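Local coordinates for protein Non-reducing end beta-L-arabinofuranosidase (Bacteroides thetaiotaomicron, PDB 5MQO) that probably acts as an aceric acidase of glycoside hydrolase family 127, cutting a glycosidic bond during the breakdown of complex plant pectin, at residues G101-W106 with D127-C132; D269-V274 with D279-R284; T490-W495 with E500-Q505. One frame throughout, in Å; residues are numbered along the deposited sequence.

Contact 1: residues G101-W106 with D127-C132; sequences GDMYKW and DNFIAC
Phe129 joins two consecutive helices of the GH127 catalytic domain, 102-117 and 120-136, by reaching from the second to Met103 and Tyr104 in the first turn of the other. The two segments run in roughly opposite directions, and their backbones stay well apart: the nearest pair of CA atoms, Met103 CA and Phe129 CA, is separated by 9.2 Å. Side chains do most of the bridging, with Met103 O also 3.8 Å from Phe129 CZ. Phe129 holds CG anti to its own N (chi1 -177°), which sends the ring straight across with its far rim leading. Met103 borders the CE1 and CZ corner of that rim. Met103 CB lies 3.8 Å from Phe129 CZ, and a bend at chi3 (-53°) turns the methyl back toward the ring, leaving Met103 CE 3.7 Å from Phe129 CE1. The sulfur sits beside the ring, in its plane, with Met103 SD 3.9 Å from Phe129 CE1; this is a Met-aromatic contact at the ring edge. On another part of the rim, Tyr104 CD1 comes within 3.9 Å of Phe129 CE2, the two side chains crossing at about a right angle. The ring is thus wedged between the thioether and the phenol ring of neighbouring residues, both of which touch its edge. The side-chain contacts are all apolar or sulfur-aromatic, and Phe129 and Tyr104 are buried. Tyr104 also packs on His196 and Leu197 of helix 192-208, while Trp106, two residues after Tyr104, stacks on Trp67 and donates from NE1 to Leu63 O. The arrangement is that of an antiparallel helical hairpin with aromatic packing between its arms, consistent with the (alpha/alpha)6 barrel expected of a catalytic domain in the six-hairpin glycosidase clan.

Contact 2: residues D269-V274 with D279-R284; sequences DIRGMV and DDNQDR
Arg271 sets CG beside its backbone N (chi1 -69°) and then bends at chi3 (148°), a course that brings NH1 to the carbonyls of Asn281 and Gln282. Arg271 NH1 donates to Asn281 O at 2.7 Å in a fairly straight bond (162°) that lies in both the guanidinium and carbonyl planes. A second, weak bond runs from Arg271 NH1 to Gln282 O, also 2.7 Å; that oxygen is further bound by Gln290 NE2. Arg271 NH2 is held by Tyr245 OH, so the guanidinium is fixed from two directions. An alanine here would remove the guanidinium and is likely to leave Asn281 O and Tyr245 OH without this partner and the two turns less firmly joined. Beside Arg271, Gly272 CA lies 3.5 Å from Asp283 O in a CA-H...O contact. Asp283 turns its carboxylate elsewhere, OD1 accepting from Thr278 N and OD2 weakly from Asn281 ND2. Arg284 clasps Asp279 side-on in a salt bridge, Arg284 NE to Asp279 OD1 at 3.0 Å, tying the ends of segment 279-284 together. Two beta turns, type II from Ile270 to Met273 leading out of helix 258-270 and type I from Asp279 to Gln282, are joined by an arginine bonded to main-chain carbonyls.

Contact 3: residues T490-W495 with E500-Q505; sequences TLTTNW and ELALVQ
Leu491 and Leu503 face each other as a hydrogen-bonded pair of an antiparallel beta hairpin, and both of their backbone groups are used. Leu491 N donates to Leu503 O at 3.0 Å, and Leu503 N returns a shorter bond to Leu491 O at 2.7 Å. Two residues on, Leu501 N reaches Thr493 O at 2.9 Å, whereas its counterpart from Thr493 N to Leu501 O is weak at 3.1 Å. CA-H groups add to the load on these oxygens: Ala502 CA approaches Leu491 O to 3.1 Å and Thr492 CA approaches Leu501 O to 3.4 Å. Thr493 OG1, opposite the backbone N (chi1 -173°), is satisfied within its strand by donating to Asn494 O, while Asn494 OD1 accepts weakly from Gly499 N in the connecting loop. On one face Thr492 CG2 rests 3.6 Å from Ala502 CB; on the other Leu491 CB meets Leu503 CD1 at 3.9 Å. In the non-hydrogen-bonded pairs the backbone turns to the outer neighbours: Thr490 and Thr492 have backbone hydrogen bonds with His45 and Ala43, Ala502 and Val504 with strand 514-521. The hairpin therefore lies inside an antiparallel sheet between strands 44-46 and 514-521, with Tyr474 of strand 474-477 touching both Leu491 and Leu503.

The three contacts follow one another along the chain. Contacts 1 and 2 both belong to the helical catalytic domain, their centres about 32 Å apart and their nearest atoms about 16 Å: one joins successive helices, the other folds the loop between helices 258-270 and 297-314. Contact 3 belongs to the GH127 middle domain, in an antiparallel sheet; its centre is about 31 Å from contact 1 and about 44 Å from contact 2, which lies on the opposite side of the chain's centre. None touches another, so helix pairing, loop anchoring and strand pairing are separate local features. Strand 44-46, in the catalytic range, edges the sheet of contact 3, tying the early chain to the middle domain.

Contact 1: residues G101-W106 with D127-C132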
loop_
_atom_site.group_PDB
_atom_site.type_symbol
_atom_site.label_atom_id
_atom_site.label_comp_id
_atom_site.label_asym_id
_atom_site.label_seq_id
_atom_site.Cartn_x
_atom_site.Cartn_y
_atom_site.Cartn_z
ATOM N N GLY A 101 -7.192 -5.376 19.728
ATOM C CA GLY A 101 -6.898 -5.703 18.309
ATOM C C GLY A 101 -6.100 -4.616 17.576
ATOM O O GLY A 101 -5.113 -4.881 16.854
ATOM N N ASP A 102 -6.565 -3.381 17.741
ATOM C CA ASP A 102 -5.823 -2.178 17.351
ATOM C C ASP A 102 -4.432 -2.163 17.976
ATOM O O ASP A 102 -3.454 -1.897 17.295
ATOM C CB ASP A 102 -6.600 -0.914 17.779
ATOM C CG ASP A 102 -7.784 -0.605 16.865
ATOM O OD1 ASP A 102 -8.034 -1.378 15.897
ATOM O OD2 ASP A 102 -8.441 0.447 17.097
ATOM N N MET A 103 -4.375 -2.471 19.269
ATOM C CA MET A 103 -3.140 -2.483 20.043
ATOM C C MET A 103 -2.096 -3.461 19.558
ATOM O O MET A 103 -0.912 -3.196 19.691
ATOM C CB MET A 103 -3.438 -2.836 21.489
ATOM C CG MET A 103 -4.214 -1.764 22.228
ATOM S SD MET A 103 -3.953 -1.836 24.012
ATOM C CE MET A 103 -4.337 -3.571 24.346
ATOM N N TYR A 104 -2.545 -4.605 19.053
ATOM C CA TYR A 104 -1.648 -5.603 18.466
ATOM C C TYR A 104 -1.037 -5.096 17.178
ATOM O O TYR A 104 0.063 -5.484 16.856
ATOM C CB TYR A 104 -2.380 -6.920 18.158
ATOM C CG TYR A 104 -2.988 -7.621 19.354
ATOM C CD1 TYR A 104 -2.245 -7.870 20.508
ATOM C CD2 TYR A 104 -4.306 -8.061 19.325
ATOM C CE1 TYR A 104 -2.806 -8.532 21.598
ATOM C CE2 TYR A 104 -4.878 -8.718 20.409
ATOM C CZ TYR A 104 -4.126 -8.958 21.543
ATOM O OH TYR A 104 -4.709 -9.606 22.610
ATOM N N LYS A 105 -1.775 -4.282 16.424
ATOM C CA LYS A 105 -1.237 -3.631 15.215
ATOM C C LYS A 105 -0.241 -2.564 15.598
ATOM O O LYS A 105 0.818 -2.514 15.026
ATOM C CB LYS A 105 -2.347 -3.069 14.298
ATOM C CG LYS A 105 -3.046 -4.159 13.478
ATOM C CD LYS A 105 -4.165 -3.646 12.592
ATOM C CE LYS A 105 -5.454 -3.406 13.372
ATOM N NZ LYS A 105 -6.608 -3.024 12.504
ATOM N N TRP A 106 -0.597 -1.724 16.571
ATOM C CA TRP A 106 0.292 -0.696 17.124
ATOM C C TRP A 106 1.628 -1.318 17.523
ATOM O O TRP A 106 2.697 -0.886 17.077
ATOM C CB TRP A 106 -0.369 -0.015 18.341
ATOM C CG TRP A 106 0.516 0.997 19.091
ATOM C CD1 TRP A 106 0.719 2.307 18.767
ATOM C CD2 TRP A 106 1.288 0.766 20.279
ATOM N NE1 TRP A 106 1.564 2.900 19.659
ATOM C CE2 TRP A 106 1.935 1.984 20.601
ATOM C CE3 TRP A 106 1.510 -0.352 21.096
ATOM C CZ2 TRP A 106 2.785 2.126 21.714
ATOM C CZ3 TRP A 106 2.361 -0.214 22.213
ATOM C CH2 TRP A 106 2.991 1.022 22.503
ATOM N N ASP A 127 8.075 -5.597 26.210
ATOM C CA ASP A 127 8.051 -6.592 27.292
ATOM C C ASP A 127 6.935 -6.371 28.298
ATOM O O ASP A 127 6.404 -7.344 28.836
ATOM C CB ASP A 127 9.385 -6.626 28.044
ATOM C CG ASP A 127 10.467 -7.408 27.311
ATOM O OD1 ASP A 127 10.186 -8.116 26.308
ATOM O OD2 ASP A 127 11.616 -7.326 27.771
ATOM N N ASN A 128 6.584 -5.112 28.553
ATOM C CA ASN A 128 5.404 -4.807 29.379
ATOM C C ASN A 128 4.070 -5.088 28.682
ATOM O O ASN A 128 3.147 -5.607 29.299
ATOM C CB ASN A 128 5.441 -3.370 29.914
ATOM C CG ASN A 128 6.328 -3.244 31.135
ATOM O OD1 ASN A 128 6.232 -4.059 32.064
ATOM N ND2 ASN A 128 7.209 -2.238 31.143
ATOM N N PHE A 129 3.958 -4.739 27.408
ATOM C CA PHE A 129 2.740 -5.040 26.657
ATOM C C PHE A 129 2.507 -6.549 26.617
ATOM O O PHE A 129 1.408 -7.026 26.898
ATOM C CB PHE A 129 2.826 -4.482 25.237
ATOM C CG PHE A 129 1.575 -4.692 24.445
ATOM C CD1 PHE A 129 0.497 -3.829 24.594
ATOM C CD2 PHE A 129 1.457 -5.765 23.571
ATOM C CE1 PHE A 129 -0.673 -4.026 23.874
ATOM C CE2 PHE A 129 0.289 -5.965 22.856
ATOM C CZ PHE A 129 -0.778 -5.099 23.008
ATOM N N ILE A 130 3.577 -7.269 26.294
ATOM C CA ILE A 130 3.580 -8.729 26.206
ATOM C C ILE A 130 3.224 -9.413 27.551
ATOM O O ILE A 130 2.415 -10.347 27.575
ATOM C CB ILE A 130 4.952 -9.217 25.688
ATOM C CG1 ILE A 130 5.157 -8.756 24.243
ATOM C CG2 ILE A 130 5.082 -10.728 25.776
ATOM C CD1 ILE A 130 6.611 -8.692 23.820
ATOM N N ALA A 131 3.815 -8.957 28.656
ATOM C CA ALA A 131 3.476 -9.482 29.994
ATOM C C ALA A 131 1.973 -9.461 30.302
ATOM O O ALA A 131 1.448 -10.415 30.869
ATOM C CB ALA A 131 4.227 -8.711 31.066
ATOM N N CYS A 132 1.299 -8.369 29.935
ATOM C CA CYS A 132 -0.158 -8.240 30.109
ATOM C C CYS A 132 -0.921 -9.194 29.216
ATOM O O CYS A 132 -1.935 -9.763 29.630
ATOM C CB CYS A 132 -0.639 -6.828 29.783
ATOM S SG CYS A 132 0.064 -5.527 30.804
#

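Contact 2: residues D269-V274 with D279-R284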
loop_
_atom_site.group_PDB
_atom_site.type_symbol
_atom_site.label_atom_id
_atom_site.label_comp_id
_atom_site.label_asym_id
_atom_site.label_seq_id
_atom_site.Cartn_x
_atom_site.Cartn_y
_atom_site.Cartn_z
ATOM N N ASP A 269 -11.295 -22.927 0.204
ATOM C CA ASP A 269 -12.247 -23.928 -0.267
ATOM C C ASP A 269 -13.686 -23.722 0.220
ATOM O O ASP A 269 -14.608 -24.055 -0.496
ATOM C CB ASP A 269 -11.763 -25.343 0.104
ATOM C CG ASP A 269 -10.572 -25.794 -0.731
ATOM O OD1 ASP A 269 -10.104 -25.043 -1.624
ATOM O OD2 ASP A 269 -10.122 -26.917 -0.489
ATOM N N ILE A 270 -13.855 -23.209 1.433
ATOM C CA ILE A 270 -15.164 -22.959 1.991
ATOM C C ILE A 270 -15.891 -21.808 1.286
ATOM O O ILE A 270 -17.087 -21.884 1.098
ATOM C CB ILE A 270 -15.081 -22.708 3.506
ATOM C CG1 ILE A 270 -15.154 -24.038 4.241
ATOM C CG2 ILE A 270 -16.222 -21.814 4.009
ATOM C CD1 ILE A 270 -14.857 -23.933 5.733
ATOM N N ARG A 271 -15.195 -20.740 0.916
ATOM C CA ARG A 271 -15.876 -19.596 0.345
ATOM C C ARG A 271 -16.891 -20.063 -0.640
ATOM O O ARG A 271 -16.553 -20.762 -1.582
ATOM C CB ARG A 271 -14.949 -18.691 -0.435
ATOM C CG ARG A 271 -13.994 -17.975 0.428
ATOM C CD ARG A 271 -13.448 -16.732 -0.216
ATOM N NE ARG A 271 -13.233 -15.827 0.896
ATOM C CZ ARG A 271 -14.044 -14.846 1.241
ATOM N NH1 ARG A 271 -15.104 -14.540 0.507
ATOM N NH2 ARG A 271 -13.754 -14.120 2.311
ATOM N N GLY A 272 -18.133 -19.647 -0.433
ATOM C CA GLY A 272 -19.198 -19.910 -1.378
ATOM C C GLY A 272 -19.798 -21.285 -1.295
ATOM O O GLY A 272 -20.487 -21.679 -2.202
ATOM N N MET A 273 -19.551 -22.006 -0.205
ATOM C CA MET A 273 -20.172 -23.296 0.046
ATOM C C MET A 273 -21.168 -23.054 1.191
ATOM O O MET A 273 -21.209 -23.755 2.193
ATOM C CB MET A 273 -19.097 -24.342 0.370
ATOM C CG MET A 273 -17.944 -24.428 -0.637
ATOM S SD MET A 273 -18.319 -24.948 -2.344
ATOM C CE MET A 273 -18.303 -26.732 -2.192
ATOM N N VAL A 274 -21.989 -22.030 1.007
ATOM C CA VAL A 274 -22.886 -21.551 2.045
ATOM C C VAL A 274 -24.094 -20.974 1.336
ATOM O O VAL A 274 -24.007 -20.540 0.195
ATOM C CB VAL A 274 -22.168 -20.526 2.983
ATOM C CG1 VAL A 274 -23.107 -19.476 3.596
ATOM C CG2 VAL A 274 -21.402 -21.267 4.087
ATOM N N ASP A 279 -21.735 -10.915 -2.919
ATOM C CA ASP A 279 -20.645 -10.263 -3.642
ATOM C C ASP A 279 -19.842 -9.386 -2.663
ATOM O O ASP A 279 -18.634 -9.364 -2.664
ATOM C CB ASP A 279 -21.202 -9.407 -4.797
ATOM C CG ASP A 279 -21.865 -10.236 -5.899
ATOM O OD1 ASP A 279 -21.680 -11.491 -5.901
ATOM O OD2 ASP A 279 -22.569 -9.606 -6.760
ATOM N N ASP A 280 -20.557 -8.697 -1.800
ATOM C CA ASP A 280 -19.987 -7.781 -0.838
ATOM C C ASP A 280 -18.975 -8.450 0.070
ATOM O O ASP A 280 -17.955 -7.848 0.365
ATOM C CB ASP A 280 -21.107 -7.132 -0.023
ATOM C CG ASP A 280 -20.675 -5.875 0.651
ATOM O OD1 ASP A 280 -19.940 -5.030 0.054
ATOM O OD2 ASP A 280 -21.120 -5.698 1.789
ATOM N N ASN A 281 -19.224 -9.703 0.467
ATOM C CA ASN A 281 -18.201 -10.521 1.156
ATOM C C ASN A 281 -17.456 -11.525 0.239
ATOM O O ASN A 281 -16.883 -12.513 0.735
ATOM C CB ASN A 281 -18.791 -11.225 2.385
ATOM C CG ASN A 281 -17.716 -11.886 3.253
ATOM O OD1 ASN A 281 -16.645 -11.304 3.530
ATOM N ND2 ASN A 281 -17.983 -13.138 3.661
ATOM N N GLN A 282 -17.406 -11.240 -1.071
ATOM C CA GLN A 282 -16.764 -12.101 -2.078
ATOM C C GLN A 282 -17.054 -13.608 -1.845
ATOM O O GLN A 282 -16.143 -14.442 -1.965
ATOM C CB GLN A 282 -15.245 -11.876 -2.107
ATOM C CG GLN A 282 -14.764 -10.450 -2.279
ATOM C CD GLN A 282 -15.065 -9.523 -1.107
ATOM O OE1 GLN A 282 -14.893 -9.889 0.059
ATOM N NE2 GLN A 282 -15.537 -8.312 -1.416
ATOM N N ASP A 283 -18.294 -13.955 -1.475
ATOM C CA ASP A 283 -18.618 -15.348 -1.158
ATOM C C ASP A 283 -19.999 -15.801 -1.656
ATOM O O ASP A 283 -20.575 -16.728 -1.073
ATOM C CB ASP A 283 -18.367 -15.670 0.362
ATOM C CG ASP A 283 -19.453 -15.123 1.335
ATOM O OD1 ASP A 283 -20.347 -14.339 0.929
ATOM O OD2 ASP A 283 -19.396 -15.482 2.550
ATOM N N ARG A 284 -20.515 -15.163 -2.721
ATOM C CA ARG A 284 -21.756 -15.602 -3.381
ATOM C C ARG A 284 -21.479 -16.921 -4.099
ATOM O O ARG A 284 -22.282 -17.856 -4.033
ATOM C CB ARG A 284 -22.298 -14.570 -4.392
ATOM C CG ARG A 284 -23.721 -14.864 -4.880
ATOM C CD ARG A 284 -24.013 -14.412 -6.311
ATOM N NE ARG A 284 -24.210 -12.958 -6.447
ATOM C CZ ARG A 284 -25.386 -12.312 -6.467
ATOM N NH1 ARG A 284 -26.523 -12.959 -6.345
ATOM N NH2 ARG A 284 -25.431 -10.982 -6.608
#

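Contact 3: residues T490-W495 with E500-Q505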
loop_
_atom_site.group_PDB
_atom_site.type_symbol
_atom_site.label_atom_id
_atom_site.label_comp_id
_atom_site.label_asym_id
_atom_site.label_seq_id
_atom_site.Cartn_x
_atom_site.Cartn_y
_atom_site.Cartn_z
ATOM N N THR A 490 20.486 2.206 4.026
ATOM C CA THR A 490 21.437 1.097 4.111
ATOM C C THR A 490 20.721 -0.257 4.001
ATOM O O THR A 490 19.605 -0.416 4.477
ATOM C CB THR A 490 22.215 1.095 5.435
ATOM O OG1 THR A 490 21.295 0.985 6.521
ATOM C CG2 THR A 490 23.044 2.348 5.587
ATOM N N LEU A 491 21.384 -1.222 3.369
ATOM C CA LEU A 491 21.009 -2.627 3.431
ATOM C C LEU A 491 22.202 -3.467 3.855
ATOM O O LEU A 491 23.235 -3.417 3.188
ATOM C CB LEU A 491 20.550 -3.109 2.064
ATOM C CG LEU A 491 20.473 -4.624 1.823
ATOM C CD1 LEU A 491 19.517 -5.293 2.801
ATOM C CD2 LEU A 491 20.032 -4.865 0.396
ATOM N N THR A 492 22.039 -4.236 4.941
ATOM C CA THR A 492 22.978 -5.292 5.343
ATOM C C THR A 492 22.229 -6.621 5.509
ATOM O O THR A 492 21.513 -6.842 6.487
ATOM C CB THR A 492 23.741 -4.935 6.635
ATOM O OG1 THR A 492 22.845 -4.955 7.735
ATOM C CG2 THR A 492 24.330 -3.516 6.563
ATOM N N THR A 493 22.371 -7.481 4.512
ATOM C CA THR A 493 21.915 -8.863 4.588
ATOM C C THR A 493 23.121 -9.774 4.729
ATOM O O THR A 493 24.263 -9.331 4.628
ATOM C CB THR A 493 21.136 -9.293 3.328
ATOM O OG1 THR A 493 20.584 -10.598 3.533
ATOM C CG2 THR A 493 22.027 -9.343 2.057
ATOM N N ASN A 494 22.844 -11.050 4.968
ATOM C CA ASN A 494 23.827 -12.115 4.830
ATOM C C ASN A 494 23.504 -12.770 3.507
ATOM O O ASN A 494 22.344 -13.071 3.259
ATOM C CB ASN A 494 23.715 -13.130 5.979
ATOM C CG ASN A 494 24.995 -13.929 6.176
ATOM O OD1 ASN A 494 25.396 -14.723 5.314
ATOM N ND2 ASN A 494 25.653 -13.711 7.308
ATOM N N TRP A 495 24.509 -12.977 2.656
ATOM C CA TRP A 495 24.260 -13.505 1.314
ATOM C C TRP A 495 24.618 -14.994 1.175
ATOM O O TRP A 495 25.728 -15.348 0.812
ATOM C CB TRP A 495 24.908 -12.636 0.222
ATOM C CG TRP A 495 24.263 -12.919 -1.102
ATOM C CD1 TRP A 495 22.946 -12.644 -1.491
ATOM C CD2 TRP A 495 24.866 -13.601 -2.186
ATOM N NE1 TRP A 495 22.726 -13.108 -2.768
ATOM C CE2 TRP A 495 23.881 -13.702 -3.221
ATOM C CE3 TRP A 495 26.145 -14.141 -2.397
ATOM C CZ2 TRP A 495 24.157 -14.318 -4.454
ATOM C CZ3 TRP A 495 26.423 -14.761 -3.621
ATOM C CH2 TRP A 495 25.434 -14.841 -4.638
ATOM N N GLU A 500 28.427 -11.294 5.287
ATOM C CA GLU A 500 27.699 -10.042 5.119
ATOM C C GLU A 500 27.843 -9.493 3.720
ATOM O O GLU A 500 28.886 -9.617 3.092
ATOM C CB GLU A 500 28.199 -8.953 6.072
ATOM C CG GLU A 500 27.406 -8.797 7.361
ATOM C CD GLU A 500 27.606 -7.436 8.036
ATOM O OE1 GLU A 500 28.242 -6.518 7.439
ATOM O OE2 GLU A 500 27.105 -7.290 9.180
ATOM N N LEU A 501 26.770 -8.882 3.248
ATOM C CA LEU A 501 26.802 -8.030 2.087
ATOM C C LEU A 501 26.114 -6.789 2.568
ATOM O O LEU A 501 24.996 -6.865 3.061
ATOM C CB LEU A 501 26.043 -8.670 0.937
ATOM C CG LEU A 501 26.214 -8.022 -0.433
ATOM C CD1 LEU A 501 25.783 -9.001 -1.516
ATOM C CD2 LEU A 501 25.441 -6.714 -0.526
ATOM N N ALA A 502 26.790 -5.654 2.478
ATOM C CA ALA A 502 26.195 -4.394 2.907
ATOM C C ALA A 502 26.253 -3.426 1.763
ATOM O O ALA A 502 27.249 -3.387 1.056
ATOM C CB ALA A 502 26.937 -3.835 4.096
ATOM N N LEU A 503 25.195 -2.655 1.554
ATOM C CA LEU A 503 25.278 -1.604 0.559
ATOM C C LEU A 503 24.607 -0.312 1.023
ATOM O O LEU A 503 23.873 -0.279 2.000
ATOM C CB LEU A 503 24.789 -2.099 -0.810
ATOM C CG LEU A 503 23.363 -2.647 -0.954
ATOM C CD1 LEU A 503 22.317 -1.541 -1.062
ATOM C CD2 LEU A 503 23.273 -3.556 -2.169
ATOM N N VAL A 504 24.936 0.762 0.332
ATOM C CA VAL A 504 24.440 2.086 0.652
ATOM C C VAL A 504 23.790 2.675 -0.597
ATOM O O VAL A 504 24.405 2.720 -1.673
ATOM C CB VAL A 504 25.563 3.017 1.148
ATOM C CG1 VAL A 504 24.977 4.299 1.710
ATOM C CG2 VAL A 504 26.366 2.314 2.221
ATOM N N GLN A 505 22.547 3.126 -0.433
ATOM C CA GLN A 505 21.756 3.688 -1.512
ATOM C C GLN A 505 21.655 5.173 -1.262
ATOM O O GLN A 505 21.215 5.576 -0.187
ATOM C CB GLN A 505 20.362 3.051 -1.526
ATOM C CG GLN A 505 19.427 3.638 -2.600
ATOM C CD GLN A 505 18.368 2.665 -3.101
ATOM O OE1 GLN A 505 18.452 1.462 -2.889
ATOM N NE2 GLN A 505 17.398 3.177 -3.777
#